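Local coordinates for antiterminator Q protein (Enterobacteria phage SfI, PDB 6JNY) that probably acts as a phage antitermination factor, working on RNA polymerase so that transcription runs on past terminators, at residues 67-72 / 139-144. Residues are numbered along the deposited sequence; the frame is centred on the assembly and turned at random.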
# COMPACT_ATOMS: atom_id res chain seq x y z
N SER A 67 9.05 -0.61 -7.65
CA SER A 67 7.88 0.03 -8.24
C SER A 67 7.20 -0.89 -9.24
O SER A 67 5.97 -0.94 -9.31
CB SER A 67 8.30 1.33 -8.95
OG SER A 67 8.84 2.28 -8.06
N GLN A 68 8.00 -1.58 -10.07
CA GLN A 68 7.44 -2.52 -11.02
C GLN A 68 6.74 -3.66 -10.30
O GLN A 68 5.66 -4.10 -10.72
CB GLN A 68 8.56 -3.07 -11.92
CG GLN A 68 9.18 -2.05 -12.85
CD GLN A 68 10.06 -2.70 -13.90
OE1 GLN A 68 10.36 -2.10 -14.93
NE2 GLN A 68 10.47 -3.94 -13.65
N VAL A 69 7.32 -4.14 -9.20
CA VAL A 69 6.67 -5.18 -8.41
C VAL A 69 5.35 -4.67 -7.85
O VAL A 69 4.30 -5.32 -7.98
CB VAL A 69 7.61 -5.68 -7.30
CG1 VAL A 69 6.86 -6.48 -6.27
CG2 VAL A 69 8.74 -6.48 -7.91
N VAL A 70 5.38 -3.51 -7.20
CA VAL A 70 4.18 -3.02 -6.54
C VAL A 70 3.07 -2.74 -7.56
O VAL A 70 1.91 -3.10 -7.34
CB VAL A 70 4.50 -1.78 -5.69
CG1 VAL A 70 3.23 -1.12 -5.20
CG2 VAL A 70 5.38 -2.18 -4.53
N ASP A 71 3.41 -2.10 -8.68
CA ASP A 71 2.38 -1.80 -9.66
C ASP A 71 1.77 -3.08 -10.22
O ASP A 71 0.55 -3.16 -10.42
CB ASP A 71 2.94 -0.94 -10.79
CG ASP A 71 1.85 -0.42 -11.71
OD1 ASP A 71 1.19 0.58 -11.34
OD2 ASP A 71 1.63 -1.01 -12.79
N SER A 72 2.61 -4.08 -10.48
CA SER A 72 2.14 -5.32 -11.08
C SER A 72 1.28 -6.15 -10.13
O SER A 72 0.56 -7.05 -10.58
CB SER A 72 3.34 -6.15 -11.53
OG SER A 72 3.96 -6.79 -10.44
N PHE A 139 1.08 -8.90 2.21
CA PHE A 139 1.06 -10.34 1.93
C PHE A 139 1.17 -10.62 0.44
O PHE A 139 1.88 -11.55 0.03
CB PHE A 139 -0.22 -10.93 2.53
CG PHE A 139 -0.29 -12.43 2.40
CD1 PHE A 139 0.33 -13.24 3.32
CD2 PHE A 139 -0.94 -13.00 1.33
CE1 PHE A 139 0.28 -14.62 3.20
CE2 PHE A 139 -0.99 -14.38 1.19
CZ PHE A 139 -0.38 -15.18 2.12
N MET A 140 0.45 -9.84 -0.38
CA MET A 140 0.49 -10.03 -1.83
C MET A 140 1.85 -9.62 -2.40
O MET A 140 2.35 -10.25 -3.34
CB MET A 140 -0.59 -9.19 -2.50
CG MET A 140 -2.02 -9.60 -2.20
SD MET A 140 -3.13 -8.20 -2.50
CE MET A 140 -2.96 -8.01 -4.27
N ILE A 141 2.43 -8.55 -1.86
CA ILE A 141 3.67 -8.03 -2.42
C ILE A 141 4.86 -8.93 -2.09
O ILE A 141 5.75 -9.12 -2.93
CB ILE A 141 3.88 -6.58 -1.96
CG1 ILE A 141 2.86 -5.66 -2.62
CG2 ILE A 141 5.28 -6.11 -2.31
CD1 ILE A 141 2.74 -4.31 -1.91
N TYR A 142 4.91 -9.49 -0.88
CA TYR A 142 6.10 -10.18 -0.38
C TYR A 142 6.69 -11.23 -1.33
O TYR A 142 7.88 -11.13 -1.67
CB TYR A 142 5.87 -10.79 1.01
CG TYR A 142 7.03 -11.67 1.42
CD1 TYR A 142 8.18 -11.12 1.94
CD2 TYR A 142 7.00 -13.05 1.21
CE1 TYR A 142 9.27 -11.89 2.28
CE2 TYR A 142 8.09 -13.84 1.54
CZ TYR A 142 9.22 -13.25 2.08
OH TYR A 142 10.31 -14.03 2.42
N PRO A 143 5.94 -12.25 -1.77
CA PRO A 143 6.58 -13.27 -2.62
C PRO A 143 7.05 -12.71 -3.94
O PRO A 143 8.06 -13.19 -4.48
CB PRO A 143 5.47 -14.30 -2.83
CG PRO A 143 4.20 -13.53 -2.68
CD PRO A 143 4.49 -12.49 -1.62
N VAL A 144 6.37 -11.70 -4.47
CA VAL A 144 6.76 -11.12 -5.74
C VAL A 144 8.04 -10.31 -5.60
O VAL A 144 8.89 -10.32 -6.49
CB VAL A 144 5.61 -10.29 -6.34
CG1 VAL A 144 5.97 -9.81 -7.73
CG2 VAL A 144 4.34 -11.13 -6.37
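Val69 and Val144 meet methyl against methyl where helix 60-74 crosses the long helix 123-155. The CB of Val69 points at the other helix but stays 4.5 Å from Val144 CG1, and its two branches make the nearer approaches. CG1, anti to the backbone N (chi1 166°), lies 3.7 Å from Val144 CG1 and on another side comes within 4.3 Å of Ile141 CG2, so one methyl serves two residues a helical turn apart. CG2, on the other branch, lies 4.1 Å from the carbonyl O of Val144. The two valine side chains pass one another in opposite senses rather than meeting end on. Val70 points its CB along the flank of the interface, and its CG2 reaches Ile141 CD1 at 4.3 Å; although Ile141 sets off along the flank, its extended chain (chi2 163°) brings CD1 closer to helix 60-74. No hydrogen bond joins the segments, and the contacts between side chains are all apolar. Within helix 60-74, Ser72 OG folds back to donate to Val69 O at 2.9 Å, tilted from the carbonyl plane. Helix 123-155 is kinked here, since Pro143 has no N-H to bond to the preceding turn. Leu84 of helix 78-90 touches both Val70 and Ile141, while Trp23 of helix 10-28 packs on Val70, carrying the apolar layer beyond the pair. The local axes of segments 67-72 and 139-144 approach to 9.6 Å, with 135° between their N-to-C directions: a buried, oblique helix-helix packing of aliphatic side chains, joining helix 123-155 to helix 60-74 in the mainly helical fold of a phage Q protein.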